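Long-range contacts in family 88 glycosyl hydrolase (Bacteroides thetaiotaomicron, PDB 5NOA), which probably hydrolyses unsaturated rhamnogalacturonyl ends left by polysaccharide lyases: residues L203-G208 / G220-W225; T292-Y297 / V361-L366; L299-N304 / A368-R373. All coordinates share one frame; numbering follows the deposited sequence.

Contact 1 (L203-G208 / G220-W225); sequences LYYRDG and GKKDFW
K222 meets Y205 at the outer end of this contact. The lysine runs extended past the phenol, and its CD lies 3.6 Å from Y205 OH. The polar ends of both side chains turn to a third residue: Y205 OH hydrogen-bonds to D198, and K222 NZ forms a salt bridge with the same carboxylate.

D223 works mainly through its backbone. Its O sits at the edge of the Y205 ring, 3.6 Å from Y205 CD1. The same oxygen accepts a 2.8 Å bond from a water, and that water in turn accepts the R206 N-H. The D223 carboxylate is held by S277 and H215. A second water bridges it to R206, with a weak bond on the arginine side.

F224 fills the centre. Its ring and the Y205 ring form an offset stack, with centroids 4.4 Å apart and planes at 26°. CE1 of F224 stands over the middle of the tyrosine face. L203 lies over a face of F224, its CB 3.6 Å from the F224 ring centroid in a CH-pi contact. The backbone O of Y204 touches the F224 edge, 3.3 Å from F224 CD1.

W225 ends the walk. Its CG is anti to the backbone N (chi1 -175°), which lays the indole under R206. The arginine chain bends at chi3, and its guanidinium settles flat on the indole, planes at 20°. R206 CZ is 3.8 Å from the centroid of the six-membered ring of W225, a cation-pi stack. Q339 holds W225 NE1.

W225 is also the N-cap residue of helix 226-242. The segments thus close a long inter-helix excursion at one end of an (alpha/alpha)6 barrel, the fold of the six-hairpin glycosidases.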
loop_
_atom_site.group_PDB
_atom_site.type_symbol
_atom_site.label_atom_id
_atom_site.label_comp_id
_atom_site.label_asym_id
_atom_site.label_seq_id
_atom_site.Cartn_x
_atom_site.Cartn_y
_atom_site.Cartn_z
ATOM N N LEU A 203 -1.676 12.925 10.729
ATOM C CA LEU A 203 -2.086 11.582 10.317
ATOM C C LEU A 203 -3.424 11.688 9.597
ATOM O O LEU A 203 -4.128 12.692 9.701
ATOM C CB LEU A 203 -2.234 10.693 11.568
ATOM C CG LEU A 203 -0.956 10.347 12.331
ATOM C CD1 LEU A 203 -1.288 9.581 13.582
ATOM C CD2 LEU A 203 0.044 9.585 11.507
ATOM N N TYR A 204 -3.732 10.637 8.835
ATOM C CA TYR A 204 -4.983 10.525 8.119
ATOM C C TYR A 204 -5.995 9.674 8.873
ATOM O O TYR A 204 -5.720 8.534 9.257
ATOM C CB TYR A 204 -4.762 9.848 6.759
ATOM C CG TYR A 204 -4.121 10.739 5.721
ATOM C CD1 TYR A 204 -2.736 10.898 5.705
ATOM C CD2 TYR A 204 -4.840 11.438 4.795
ATOM C CE1 TYR A 204 -2.102 11.714 4.811
ATOM C CE2 TYR A 204 -4.205 12.259 3.855
ATOM C CZ TYR A 204 -2.853 12.409 3.910
ATOM O OH TYR A 204 -2.208 13.216 3.010
ATOM N N TYR A 205 -7.201 10.196 8.976
ATOM C CA TYR A 205 -8.334 9.378 9.363
ATOM C C TYR A 205 -8.644 8.382 8.252
ATOM O O TYR A 205 -8.416 8.648 7.084
ATOM C CB TYR A 205 -9.547 10.269 9.650
ATOM C CG TYR A 205 -9.350 11.171 10.876
ATOM C CD1 TYR A 205 -9.334 10.642 12.163
ATOM C CD2 TYR A 205 -9.165 12.531 10.743
ATOM C CE1 TYR A 205 -9.159 11.458 13.270
ATOM C CE2 TYR A 205 -8.952 13.354 11.833
ATOM C CZ TYR A 205 -8.967 12.817 13.098
ATOM O OH TYR A 205 -8.749 13.625 14.194
ATOM N N ARG A 206 -9.261 7.285 8.632
ATOM C CA ARG A 206 -9.548 6.274 7.636
ATOM C C ARG A 206 -10.573 6.720 6.573
ATOM O O ARG A 206 -10.551 6.219 5.445
ATOM C CB ARG A 206 -9.919 4.958 8.262
ATOM C CG ARG A 206 -11.262 4.943 8.905
ATOM C CD ARG A 206 -11.353 3.833 9.917
ATOM N NE ARG A 206 -11.421 2.518 9.350
ATOM C CZ ARG A 206 -11.443 1.364 10.052
ATOM N NH1 ARG A 206 -11.379 1.267 11.423
ATOM N NH2 ARG A 206 -11.506 0.224 9.383
ATOM N N ASP A 207 -11.461 7.625 7.002
ATOM C CA ASP A 207 -12.465 8.275 6.161
ATOM C C ASP A 207 -13.038 9.421 6.992
ATOM O O ASP A 207 -12.702 9.568 8.196
ATOM C CB ASP A 207 -13.542 7.306 5.606
ATOM C CG ASP A 207 -14.339 6.605 6.645
ATOM O OD1 ASP A 207 -14.957 7.267 7.474
ATOM O OD2 ASP A 207 -14.404 5.356 6.595
ATOM N N GLY A 208 -13.908 10.191 6.385
ATOM C CA GLY A 208 -14.466 11.374 7.029
ATOM C C GLY A 208 -15.366 11.125 8.231
ATOM O O GLY A 208 -15.578 12.066 9.009
ATOM N N GLY A 220 -10.458 8.167 24.567
ATOM C CA GLY A 220 -10.539 9.596 24.334
ATOM C C GLY A 220 -9.466 10.174 23.423
ATOM O O GLY A 220 -9.332 11.378 23.364
ATOM N N LYS A 221 -8.721 9.338 22.710
ATOM C CA LYS A 221 -7.679 9.793 21.809
ATOM C C LYS A 221 -8.270 9.985 20.424
ATOM O O LYS A 221 -9.332 9.466 20.089
ATOM C CB LYS A 221 -6.495 8.807 21.734
ATOM C CG LYS A 221 -5.760 8.475 23.028
ATOM C CD LYS A 221 -4.971 9.618 23.653
ATOM C CE LYS A 221 -4.010 9.117 24.736
ATOM N NZ LYS A 221 -3.533 10.208 25.622
ATOM N N LYS A 222 -7.539 10.703 19.575
ATOM C CA LYS A 222 -7.853 10.663 18.149
ATOM C C LYS A 222 -7.661 9.240 17.642
ATOM O O LYS A 222 -6.657 8.612 18.005
ATOM C CB LYS A 222 -7.008 11.654 17.374
ATOM C CG LYS A 222 -7.254 13.099 17.750
ATOM C CD LYS A 222 -6.435 14.060 16.927
ATOM C CE LYS A 222 -6.868 15.499 17.148
ATOM N NZ LYS A 222 -6.080 16.510 16.426
ATOM N N ASP A 223 -8.573 8.753 16.792
ATOM C CA ASP A 223 -8.537 7.381 16.340
ATOM C C ASP A 223 -8.069 7.320 14.891
ATOM O O ASP A 223 -8.841 7.605 13.968
ATOM C CB ASP A 223 -9.918 6.769 16.472
ATOM C CG ASP A 223 -9.950 5.297 16.086
ATOM O OD1 ASP A 223 -8.906 4.597 16.143
ATOM O OD2 ASP A 223 -11.062 4.813 15.725
ATOM N N PHE A 224 -6.812 6.941 14.700
ATOM C CA PHE A 224 -6.197 6.791 13.375
ATOM C C PHE A 224 -5.910 5.313 13.168
ATOM O O PHE A 224 -5.183 4.703 13.935
ATOM C CB PHE A 224 -4.910 7.601 13.284
ATOM C CG PHE A 224 -5.134 9.071 13.404
ATOM C CD1 PHE A 224 -5.713 9.776 12.366
ATOM C CD2 PHE A 224 -4.746 9.787 14.545
ATOM C CE1 PHE A 224 -5.912 11.146 12.430
ATOM C CE2 PHE A 224 -4.949 11.167 14.602
ATOM C CZ PHE A 224 -5.524 11.833 13.567
ATOM N N TRP A 225 -6.442 4.740 12.100
ATOM C CA TRP A 225 -6.281 3.310 11.843
ATOM C C TRP A 225 -4.910 3.096 11.229
ATOM O O TRP A 225 -4.565 3.669 10.186
ATOM C CB TRP A 225 -7.335 2.884 10.863
ATOM C CG TRP A 225 -7.404 1.442 10.552
ATOM C CD1 TRP A 225 -7.071 0.396 11.347
ATOM C CD2 TRP A 225 -7.912 0.872 9.358
ATOM N NE1 TRP A 225 -7.307 -0.791 10.713
ATOM C CE2 TRP A 225 -7.885 -0.531 9.516
ATOM C CE3 TRP A 225 -8.405 1.400 8.190
ATOM C CZ2 TRP A 225 -8.260 -1.421 8.520
ATOM C CZ3 TRP A 225 -8.809 0.510 7.184
ATOM C CH2 TRP A 225 -8.750 -0.870 7.385
HETATM O O HOH W 1 -6.496 5.641 9.070
HETATM O O HOH W 2 -9.221 6.412 11.490
HETATM O O HOH W 3 -10.110 3.966 12.844
#

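Contact 2 (T292-Y297 / V361-L366); sequences TAFFTY and VGAFLL
Helices 289-304 and 358-377 run nearly parallel here, with A293 facing A363 and F364 where the segment axes come within 7.8 Å and cross at 26°. Small residues allow this approach. A293 CB and A363 CB are 3.7 Å apart, and A293 CB also rests against the backbone of A363 and F364. Methyl groups and main chain meet directly, with no larger side chain between them.

F294 reaches over from beside this alanine pair. Its ring lies across A363, whose CB sits over the ring centre, 3.5 Å from the F294 centroid. This is a CH-pi contact made almost along the ring normal. The methyl is near all six ring carbons. At the ring edge, F294 CE1 meets L366 CD1 at 4.0 Å. F294 therefore touches residues on successive turns of the partner helix, one under its face and one at its rim.

Y297 comes one turn after A293 and packs against L366. Its CG is anti to the backbone N (chi1 172°), and this carries the ring obliquely across the leucine. L366 CB lies off-centre over the ring, 4.1 Å from the Y297 centroid, in a second CH-pi contact. Y297 CG is 3.7 Å from L366 CB. The ring also lies against the leucine carbonyl, with Y297 CD1 3.4 Å from L366 O. No hydrogen bond crosses between the segments; the side-chain contacts are van der Waals and CH-pi.

Helix 226-242 meets F294 through W231 and A234, and Y297 through A234 and K238. T292, T296 and F364 touch helix 310-328. F364 and V361 also pack on helix 29-47, so the pair lies buried among barrel helices.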
loop_
_atom_site.group_PDB
_atom_site.type_symbol
_atom_site.label_atom_id
_atom_site.label_comp_id
_atom_site.label_asym_id
_atom_site.label_seq_id
_atom_site.Cartn_x
_atom_site.Cartn_y
_atom_site.Cartn_z
ATOM N N THR A 292 2.135 -1.908 10.290
ATOM C CA THR A 292 3.536 -1.920 10.573
ATOM C C THR A 292 4.371 -2.190 9.326
ATOM O O THR A 292 5.392 -1.529 9.091
ATOM C CB THR A 292 3.861 -2.980 11.642
ATOM O OG1 THR A 292 3.105 -2.699 12.814
ATOM C CG2 THR A 292 5.336 -3.061 12.017
ATOM N N ALA A 293 4.003 -3.170 8.530
ATOM C CA ALA A 293 4.766 -3.510 7.316
ATOM C C ALA A 293 4.756 -2.374 6.305
ATOM O O ALA A 293 5.762 -2.033 5.727
ATOM C CB ALA A 293 4.235 -4.804 6.697
ATOM N N PHE A 294 3.592 -1.776 6.069
ATOM C CA PHE A 294 3.527 -0.641 5.157
ATOM C C PHE A 294 4.396 0.503 5.665
ATOM O O PHE A 294 5.020 1.188 4.866
ATOM C CB PHE A 294 2.095 -0.147 4.940
ATOM C CG PHE A 294 1.250 -1.004 4.019
ATOM C CD1 PHE A 294 1.672 -1.299 2.732
ATOM C CD2 PHE A 294 0.036 -1.494 4.431
ATOM C CE1 PHE A 294 0.914 -2.081 1.866
ATOM C CE2 PHE A 294 -0.756 -2.262 3.572
ATOM C CZ PHE A 294 -0.296 -2.562 2.294
ATOM N N PHE A 295 4.397 0.756 6.974
ATOM C CA PHE A 295 5.244 1.811 7.517
ATOM C C PHE A 295 6.722 1.480 7.349
ATOM O O PHE A 295 7.527 2.376 7.093
ATOM C CB PHE A 295 4.943 2.067 8.993
ATOM C CG PHE A 295 3.548 2.581 9.280
ATOM C CD1 PHE A 295 2.947 3.563 8.512
ATOM C CD2 PHE A 295 2.876 2.138 10.395
ATOM C CE1 PHE A 295 1.692 4.057 8.823
ATOM C CE2 PHE A 295 1.620 2.620 10.700
ATOM C CZ PHE A 295 1.016 3.577 9.915
ATOM N N THR A 296 7.085 0.219 7.532
ATOM C CA THR A 296 8.464 -0.198 7.417
ATOM C C THR A 296 8.928 -0.031 5.981
ATOM O O THR A 296 10.058 0.405 5.749
ATOM C CB THR A 296 8.623 -1.623 7.896
ATOM O OG1 THR A 296 8.128 -1.735 9.222
ATOM C CG2 THR A 296 10.031 -2.122 7.918
ATOM N N TYR A 297 8.063 -0.324 5.009
ATOM C CA TYR A 297 8.343 0.005 3.616
ATOM C C TYR A 297 8.486 1.485 3.396
ATOM O O TYR A 297 9.473 1.969 2.840
ATOM C CB TYR A 297 7.235 -0.514 2.674
ATOM C CG TYR A 297 7.399 -0.029 1.255
ATOM C CD1 TYR A 297 8.468 -0.435 0.485
ATOM C CD2 TYR A 297 6.501 0.875 0.704
ATOM C CE1 TYR A 297 8.618 0.000 -0.811
ATOM C CE2 TYR A 297 6.668 1.335 -0.602
ATOM C CZ TYR A 297 7.750 0.900 -1.359
ATOM O OH TYR A 297 7.930 1.325 -2.664
ATOM N N VAL A 361 0.663 -10.169 3.280
ATOM C CA VAL A 361 1.862 -10.716 2.634
ATOM C C VAL A 361 2.425 -9.689 1.673
ATOM O O VAL A 361 3.648 -9.471 1.631
ATOM C CB VAL A 361 1.545 -12.047 1.922
ATOM C CG1 VAL A 361 2.672 -12.498 1.000
ATOM C CG2 VAL A 361 1.169 -13.121 2.948
ATOM N N GLY A 362 1.553 -9.045 0.893
ATOM C CA GLY A 362 2.029 -7.997 0.004
ATOM C C GLY A 362 2.798 -6.903 0.742
ATOM O O GLY A 362 3.891 -6.503 0.316
ATOM N N ALA A 363 2.230 -6.411 1.843
ATOM C CA ALA A 363 2.889 -5.386 2.634
ATOM C C ALA A 363 4.233 -5.849 3.190
ATOM O O ALA A 363 5.225 -5.105 3.175
ATOM C CB ALA A 363 1.963 -4.944 3.770
ATOM N N PHE A 364 4.247 -7.095 3.694
ATOM C CA PHE A 364 5.476 -7.663 4.225
ATOM C C PHE A 364 6.554 -7.708 3.138
ATOM O O PHE A 364 7.722 -7.374 3.373
ATOM C CB PHE A 364 5.200 -9.047 4.817
ATOM C CG PHE A 364 6.380 -9.635 5.521
ATOM C CD1 PHE A 364 7.408 -10.247 4.800
ATOM C CD2 PHE A 364 6.466 -9.569 6.899
ATOM C CE1 PHE A 364 8.503 -10.743 5.473
ATOM C CE2 PHE A 364 7.543 -10.089 7.564
ATOM C CZ PHE A 364 8.554 -10.662 6.837
ATOM N N LEU A 365 6.183 -8.168 1.942
ATOM C CA LEU A 365 7.129 -8.226 0.843
ATOM C C LEU A 365 7.677 -6.863 0.489
ATOM O O LEU A 365 8.879 -6.716 0.248
ATOM C CB LEU A 365 6.496 -8.865 -0.382
ATOM C CG LEU A 365 6.207 -10.367 -0.252
ATOM C CD1 LEU A 365 5.379 -10.831 -1.433
ATOM C CD2 LEU A 365 7.467 -11.190 -0.169
ATOM N N LEU A 366 6.820 -5.830 0.498
ATOM C CA LEU A 366 7.332 -4.466 0.258
ATOM C C LEU A 366 8.399 -4.079 1.281
ATOM O O LEU A 366 9.485 -3.600 0.952
ATOM C CB LEU A 366 6.205 -3.444 0.301
ATOM C CG LEU A 366 5.163 -3.513 -0.786
ATOM C CD1 LEU A 366 4.127 -2.432 -0.514
ATOM C CD2 LEU A 366 5.762 -3.312 -2.156
#

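Contact 3 (L299-N304 / A368-R373); sequences LQWGVN and ACERVR
This contact belongs to the C-terminal end of helix 289-304, where it lies beside helix 358-377 and E370 reaches across to W301 and N304. The segment axes come within 9.3 Å and cross at 29°, leaving room for a carboxylate between them.

E370 carries the contact. Its chain bends at chi2 (62°), which swings the carboxylate crosswise to the edge of W301, with OE2 turned to N304 and OE1 to R373. N304 ND2 gives E370 OE2 a 2.8 Å hydrogen bond that is nearly straight, at 167°. The acceptor lies close to the asparagine amide plane, and OE2 is met on its anti side, somewhat out of the carboxylate plane. A weak second bond runs from N304 ND2 to E370 O at 3.4 Å, so one amide nitrogen touches both main chain and side chain of the glutamate.

The other oxygen, E370 OE1, takes R373 NH1 at 2.9 Å in a salt bridge from the next turn of its own helix. R373 is also paired with E67. The indole of W301 presents its edge to the carboxylate, W301 CD1 lying 3.5 Å from E370 OE1. Q300, one turn before N304, packs its CG 3.8 Å from E370 CG. Its amide oxygen accepts from a water, which in turn accepts from R371 NH1. Q300 OE1 also bonds to Q314, and R371 forms a salt bridge with E318.

Shortening E370 to an alanine is likely to cost N304 its straight bond and to leave R373 without this carboxylate, its E67 pair remaining.

Helix 226-242 backs W301, and helix 310-328 touches Q300 and R371. Neighbouring helices here join through a polar cluster near the surface, at the rim of an (alpha/alpha)6 barrel.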
loop_
_atom_site.group_PDB
_atom_site.type_symbol
_atom_site.label_atom_id
_atom_site.label_comp_id
_atom_site.label_asym_id
_atom_site.label_seq_id
_atom_site.Cartn_x
_atom_site.Cartn_y
_atom_site.Cartn_z
ATOM N N LEU A 299 8.844 4.155 5.359
ATOM C CA LEU A 299 9.919 4.852 6.063
ATOM C C LEU A 299 11.273 4.452 5.479
ATOM O O LEU A 299 12.121 5.316 5.245
ATOM C CB LEU A 299 9.890 4.598 7.545
ATOM C CG LEU A 299 8.675 5.146 8.297
ATOM C CD1 LEU A 299 8.725 4.725 9.744
ATOM C CD2 LEU A 299 8.568 6.637 8.192
ATOM N N GLN A 300 11.507 3.165 5.253
ATOM C CA GLN A 300 12.803 2.784 4.691
ATOM C C GLN A 300 12.957 3.335 3.292
ATOM O O GLN A 300 14.047 3.766 2.897
ATOM C CB GLN A 300 12.982 1.284 4.693
ATOM C CG GLN A 300 14.407 0.861 4.242
ATOM C CD GLN A 300 15.468 1.222 5.286
ATOM O OE1 GLN A 300 15.638 0.500 6.256
ATOM N NE2 GLN A 300 16.132 2.358 5.124
ATOM N N TRP A 301 11.868 3.315 2.501
ATOM C CA TRP A 301 11.940 3.846 1.152
ATOM C C TRP A 301 12.297 5.312 1.209
ATOM O O TRP A 301 13.163 5.816 0.466
ATOM C CB TRP A 301 10.622 3.625 0.369
ATOM C CG TRP A 301 10.770 4.041 -1.041
ATOM C CD1 TRP A 301 11.180 3.238 -2.076
ATOM C CD2 TRP A 301 10.615 5.356 -1.594
ATOM N NE1 TRP A 301 11.278 3.966 -3.225
ATOM C CE2 TRP A 301 10.983 5.273 -2.961
ATOM C CE3 TRP A 301 10.226 6.599 -1.081
ATOM C CZ2 TRP A 301 11.003 6.383 -3.802
ATOM C CZ3 TRP A 301 10.257 7.718 -1.944
ATOM C CH2 TRP A 301 10.628 7.575 -3.284
ATOM N N GLY A 302 11.650 6.055 2.089
ATOM C CA GLY A 302 11.934 7.498 2.185
ATOM C C GLY A 302 13.344 7.824 2.618
ATOM O O GLY A 302 13.934 8.820 2.137
ATOM N N VAL A 303 13.889 7.000 3.515
ATOM C CA VAL A 303 15.321 7.131 3.903
ATOM C C VAL A 303 16.206 6.780 2.698
ATOM O O VAL A 303 17.139 7.548 2.381
ATOM C CB VAL A 303 15.619 6.216 5.101
ATOM C CG1 VAL A 303 17.116 6.038 5.338
ATOM C CG2 VAL A 303 14.961 6.779 6.352
ATOM N N ASN A 304 15.908 5.692 2.003
ATOM C CA ASN A 304 16.741 5.238 0.894
ATOM C C ASN A 304 16.657 6.153 -0.315
ATOM O O ASN A 304 17.536 6.091 -1.164
ATOM C CB ASN A 304 16.295 3.863 0.424
ATOM C CG ASN A 304 16.690 2.738 1.320
ATOM O OD1 ASN A 304 17.525 2.864 2.199
ATOM N ND2 ASN A 304 16.113 1.552 1.050
ATOM N N ALA A 368 10.223 -6.008 3.220
ATOM C CA ALA A 368 11.428 -6.837 3.110
ATOM C C ALA A 368 12.286 -6.440 1.923
ATOM O O ALA A 368 13.520 -6.377 2.028
ATOM C CB ALA A 368 11.045 -8.297 3.039
ATOM N N CYS A 369 11.653 -6.174 0.780
ATOM C CA CYS A 369 12.420 -5.814 -0.392
ATOM C C CYS A 369 13.180 -4.515 -0.140
ATOM O O CYS A 369 14.343 -4.373 -0.561
ATOM C CB CYS A 369 11.529 -5.699 -1.608
ATOM S SG CYS A 369 10.900 -7.279 -2.251
ATOM N N GLU A 370 12.507 -3.542 0.447
ATOM C CA GLU A 370 13.159 -2.265 0.702
ATOM C C GLU A 370 14.285 -2.407 1.725
ATOM O O GLU A 370 15.294 -1.702 1.619
ATOM C CB GLU A 370 12.153 -1.194 1.102
ATOM C CG GLU A 370 12.687 0.208 0.926
ATOM C CD GLU A 370 13.046 0.567 -0.511
ATOM O OE1 GLU A 370 12.461 0.023 -1.495
ATOM O OE2 GLU A 370 13.939 1.399 -0.681
ATOM N N ARG A 371 14.132 -3.331 2.661
ATOM C CA ARG A 371 15.220 -3.607 3.584
ATOM C C ARG A 371 16.445 -4.154 2.887
ATOM O O ARG A 371 17.562 -3.768 3.217
ATOM C CB ARG A 371 14.779 -4.584 4.667
ATOM C CG ARG A 371 15.902 -4.823 5.654
ATOM C CD ARG A 371 15.443 -5.368 6.941
ATOM N NE ARG A 371 16.512 -5.406 7.927
ATOM C CZ ARG A 371 16.927 -4.372 8.658
ATOM N NH1 ARG A 371 16.391 -3.184 8.578
ATOM N NH2 ARG A 371 17.910 -4.562 9.519
ATOM N N VAL A 372 16.258 -5.070 1.935
ATOM C CA VAL A 372 17.401 -5.568 1.164
ATOM C C VAL A 372 18.141 -4.423 0.502
ATOM O O VAL A 372 19.380 -4.370 0.538
ATOM C CB VAL A 372 16.954 -6.615 0.130
ATOM C CG1 VAL A 372 18.089 -6.966 -0.831
ATOM C CG2 VAL A 372 16.449 -7.849 0.807
ATOM N N ARG A 373 17.393 -3.503 -0.098
ATOM C CA ARG A 373 18.013 -2.342 -0.736
ATOM C C ARG A 373 18.840 -1.495 0.237
ATOM O O ARG A 373 19.966 -1.072 -0.059
ATOM C CB ARG A 373 16.987 -1.507 -1.495
ATOM C CG ARG A 373 16.281 -2.313 -2.599
ATOM C CD ARG A 373 15.302 -1.474 -3.376
ATOM N NE ARG A 373 14.517 -2.281 -4.341
ATOM C CZ ARG A 373 13.257 -2.669 -4.176
ATOM N NH1 ARG A 373 12.507 -2.371 -3.088
ATOM N NH2 ARG A 373 12.701 -3.375 -5.162
HETATM O O HOH W 4 14.550 -2.012 6.645
#

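Contact 1 comes first along the chain and closes before the others open. Contacts 2 and 3 then alternate, because both pair helix 289-304 with helix 358-377. Their centres are 10 Å apart, and they touch where Y297 CD1 of contact 2 meets E370 CB of contact 3 at 3.8 Å. Together they form one continuous helix interface, largely apolar and buried in contact 2, polar toward the helix end in contact 3. Contact 1 is separate, its centre about 20 Å from contact 2 and 26 Å from contact 3. It ties strand 203-204 and the turn after it to the loop leading into helix 226-242, whose side chains pack on both later contacts, so this helix links all three.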